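Lytic Polysaccharide Monooxygenase (Phytophthora infestans, PDB 6Z5Y) probably uses a bound copper ion to cleave plant-wall pectin oxidatively, as a secreted monooxygenase of a plant pathogen. Local coordinates at residues 143-148 with 166-171. Sequence-based numbering, arbitrary orientation.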
ATOM      1  N   CYS A 143      11.616 -13.519  -1.997  1.00 10.87           N
ATOM      2  CA  CYS A 143      11.261 -12.475  -1.012  1.00 10.93           C
ATOM      3  C   CYS A 143       9.753 -12.418  -0.944  1.00  9.57           C
ATOM      4  O   CYS A 143       9.077 -12.799  -1.887  1.00 12.46           O
ATOM      5  CB  CYS A 143      11.811 -11.091  -1.341  1.00 12.86           C
ATOM      6  SG  CYS A 143      11.272 -10.542  -2.963  1.00 13.20           S
ATOM      7  N   MET A 144       9.249 -11.882   0.130  1.00  7.50           N
ATOM      8  CA  MET A 144       7.848 -11.471   0.183  1.00  7.64           C
ATOM      9  C   MET A 144       7.756  -9.979  -0.121  1.00  7.24           C
ATOM     10  O   MET A 144       8.276  -9.144   0.639  1.00  7.67           O
ATOM     11  CB  MET A 144       7.270 -11.730   1.572  1.00  7.60           C
ATOM     12  CG  MET A 144       5.771 -11.475   1.657  1.00  8.38           C
ATOM     13  SD  MET A 144       4.788 -12.522   0.582  1.00  8.57           S
ATOM     14  CE  MET A 144       5.291 -14.118   1.176  1.00  9.73           C
ATOM     15  N   LEU A 145       7.049  -9.656  -1.196  1.00  6.70           N
ATOM     16  CA  LEU A 145       6.691  -8.247  -1.448  1.00  6.51           C
ATOM     17  C   LEU A 145       5.490  -7.910  -0.579  1.00  6.64           C
ATOM     18  O   LEU A 145       4.535  -8.667  -0.505  1.00  7.25           O
ATOM     19  CB  LEU A 145       6.376  -8.042  -2.918  1.00  6.97           C
ATOM     20  CG  LEU A 145       5.993  -6.599  -3.290  1.00  7.23           C
ATOM     21  CD1 LEU A 145       6.337  -6.306  -4.751  1.00  8.74           C
ATOM     22  CD2 LEU A 145       4.508  -6.318  -3.075  1.00  8.11           C
ATOM     23  N   ARG A 146       5.577  -6.786   0.121  1.00  6.16           N
ATOM     24  CA  ARG A 146       4.429  -6.289   0.877  1.00  6.29           C
ATOM     25  C   ARG A 146       4.128  -4.874   0.450  1.00  6.72           C
ATOM     26  O   ARG A 146       5.019  -4.014   0.412  1.00  8.33           O
ATOM     27  CB  ARG A 146       4.655  -6.384   2.378  1.00  7.00           C
ATOM     28  CG  ARG A 146       4.670  -7.826   2.870  1.00  7.27           C
ATOM     29  CD  ARG A 146       4.852  -7.916   4.372  1.00  8.51           C
ATOM     30  NE  ARG A 146       4.803  -9.290   4.876  1.00  9.33           N
ATOM     31  CZ  ARG A 146       5.834 -10.138   4.914  1.00  8.40           C
ATOM     32  NH1 ARG A 146       7.041  -9.768   4.505  1.00  8.11           N
ATOM     33  NH2 ARG A 146       5.665 -11.363   5.387  1.00  9.94           N
ATOM     34  N   PHE A 147       2.866  -4.643   0.136  1.00  6.24           N
ATOM     35  CA  PHE A 147       2.331  -3.312  -0.215  1.00  6.42           C
ATOM     36  C   PHE A 147       1.432  -2.858   0.903  1.00  6.27           C
ATOM     37  O   PHE A 147       0.591  -3.650   1.385  1.00  6.62           O
ATOM     38  CB  PHE A 147       1.549  -3.423  -1.518  1.00  7.07           C
ATOM     39  CG  PHE A 147       0.830  -2.178  -1.951  1.00  7.05           C
ATOM     40  CD1 PHE A 147       1.556  -1.066  -2.329  1.00  7.92           C
ATOM     41  CD2 PHE A 147      -0.550  -2.089  -1.911  1.00  8.07           C
ATOM     42  CE1 PHE A 147       0.880   0.075  -2.768  1.00  8.37           C
ATOM     43  CE2 PHE A 147      -1.217  -0.952  -2.327  1.00  8.79           C
ATOM     44  CZ  PHE A 147      -0.498   0.129  -2.755  1.00  8.75           C
ATOM     45  N   TYR A 148       1.565  -1.604   1.271  1.00  6.53           N
ATOM     46  CA  TYR A 148       0.700  -0.949   2.263  1.00  6.61           C
ATOM     47  C   TYR A 148       0.256   0.378   1.684  1.00  6.69           C
ATOM     48  O   TYR A 148       1.110   1.150   1.214  1.00  7.62           O
ATOM     49  CB  TYR A 148       1.455  -0.701   3.552  1.00  7.40           C
ATOM     50  CG  TYR A 148       1.986  -1.923   4.253  1.00  7.45           C
ATOM     51  CD1 TYR A 148       3.185  -2.503   3.907  1.00  8.03           C
ATOM     52  CD2 TYR A 148       1.268  -2.493   5.303  1.00  8.65           C
ATOM     53  CE1 TYR A 148       3.641  -3.645   4.587  1.00  8.73           C
ATOM     54  CE2 TYR A 148       1.704  -3.613   5.985  1.00  8.72           C
ATOM     55  CZ  TYR A 148       2.894  -4.193   5.621  1.00  9.58           C
ATOM     56  OH  TYR A 148       3.392  -5.297   6.286  1.00 10.13           O
ATOM     57  N   ASN A 166      -1.226  -5.862   0.503  1.00  6.25           N
ATOM     58  CA  ASN A 166      -0.979  -7.070  -0.302  1.00  6.62           C
ATOM     59  C   ASN A 166       0.314  -7.707   0.194  1.00  6.41           C
ATOM     60  O   ASN A 166       1.257  -7.010   0.593  1.00  7.25           O
ATOM     61  CB  ASN A 166      -0.785  -6.742  -1.784  1.00  6.73           C
ATOM     62  CG  ASN A 166      -1.880  -5.946  -2.453  1.00  7.14           C
ATOM     63  OD1 ASN A 166      -1.577  -5.258  -3.432  1.00  8.57           O
ATOM     64  ND2 ASN A 166      -3.128  -6.070  -2.033  1.00  7.05           N
ATOM     65  N   CYS A 167       0.373  -9.016   0.084  1.00  6.65           N
ATOM     66  CA  CYS A 167       1.585  -9.820   0.266  1.00  6.72           C
ATOM     67  C   CYS A 167       1.702 -10.641  -1.013  1.00  6.96           C
ATOM     68  O   CYS A 167       0.757 -11.344  -1.337  1.00  8.51           O
ATOM     69  CB  CYS A 167       1.487 -10.762   1.464  1.00  7.99           C
ATOM     70  SG  CYS A 167       1.378  -9.850   3.010  1.00  9.13           S
ATOM     71  N   ILE A 168       2.862 -10.544  -1.672  1.00  6.29           N
ATOM     72  CA  ILE A 168       3.075 -11.221  -2.966  1.00  6.73           C
ATOM     73  C   ILE A 168       4.414 -11.918  -2.918  1.00  6.62           C
ATOM     74  O   ILE A 168       5.459 -11.266  -2.924  1.00  7.07           O
ATOM     75  CB  ILE A 168       3.018 -10.229  -4.136  1.00  7.59           C
ATOM     76  CG1 ILE A 168       1.692  -9.451  -4.121  1.00  8.71           C
ATOM     77  CG2 ILE A 168       3.195 -10.992  -5.429  1.00  9.17           C
ATOM     78  CD1 ILE A 168       1.552  -8.412  -5.211  1.00 10.69           C
ATOM     79  N   PRO A 169       4.423 -13.262  -2.838  1.00  7.16           N
ATOM     80  CA  PRO A 169       5.685 -13.965  -2.798  1.00  7.16           C
ATOM     81  C   PRO A 169       6.334 -13.871  -4.175  1.00  7.00           C
ATOM     82  O   PRO A 169       5.647 -14.066  -5.198  1.00  7.61           O
ATOM     83  CB  PRO A 169       5.293 -15.410  -2.465  1.00  8.49           C
ATOM     84  CG  PRO A 169       3.847 -15.537  -2.973  1.00  9.22           C
ATOM     85  CD  PRO A 169       3.239 -14.162  -2.755  1.00  8.67           C
ATOM     86  N   LEU A 170       7.649 -13.678  -4.182  1.00  7.45           N
ATOM     87  CA  LEU A 170       8.429 -13.573  -5.422  1.00  7.46           C
ATOM     88  C   LEU A 170       9.487 -14.662  -5.450  1.00  8.46           C
ATOM     89  O   LEU A 170      10.039 -15.038  -4.430  1.00  9.20           O
ATOM     90  CB  LEU A 170       9.104 -12.213  -5.548  1.00  8.02           C
ATOM     91  CG  LEU A 170       8.178 -11.000  -5.407  1.00  8.16           C
ATOM     92  CD1 LEU A 170       8.935  -9.715  -5.662  1.00  9.35           C
ATOM     93  CD2 LEU A 170       7.003 -11.078  -6.347  1.00  9.49           C
ATOM     94  N   THR A 171       9.804 -15.082  -6.654  1.00  9.10           N
ATOM     95  CA  THR A 171      10.862 -16.064  -6.893  1.00 10.53           C
ATOM     96  C   THR A 171      12.236 -15.435  -6.710  1.00 10.85           C
ATOM     97  O   THR A 171      12.434 -14.249  -6.855  1.00 14.31           O
ATOM     98  CB  THR A 171      10.729 -16.625  -8.306  1.00 11.88           C
ATOM     99  OG1 THR A 171      10.861 -15.555  -9.245  1.00 13.48           O
ATOM    100  CG2 THR A 171       9.404 -17.297  -8.567  1.00 14.67           C
TER
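The open ends of the long antiparallel hairpin formed by strands 143-155 and 158-170 pair here, in the five-stranded antiparallel sheet of the copper monooxygenase domain. C143/L170, L145/I168 and F147/N166 are hydrogen-bonded pairs with two backbone bonds each; I168 N to L145 O measures 2.8 Å, whereas C143 N to L170 O, at 3.3 Å, is the longest of the six. M144/P169 and R146/C167 form the non-hydrogen-bonded pairs between them, their side chains sharing one face. With CG trans to N (chi1 -173°), the M144 chain folds back at its next two torsions, which lays M144 SD across the partner strand, 3.5 Å from P169 N. M144 CG also covers one face of the R146 guanidinium, 3.4 Å above its plane, while C167 SG approaches R146 NE obliquely at 3.9 Å. On the face of C143, L145, F147, N166, I168 and L170, L170 CD1 reaches C143 SG (3.7 Å); N166 lies alongside F147, amide and ring planes 32° apart, with OD1 accepting a hydrogen bond from I4 N. Disulfide C167-C70 fastens strand 158-170 to a distant part of the chain; C143-C138 closes a short loop before strand 143-155. I4 of strand 4-6 packs on L145, F147 and I168, strand 100-104 flanks 143-148, and helix 56-60 touches R146.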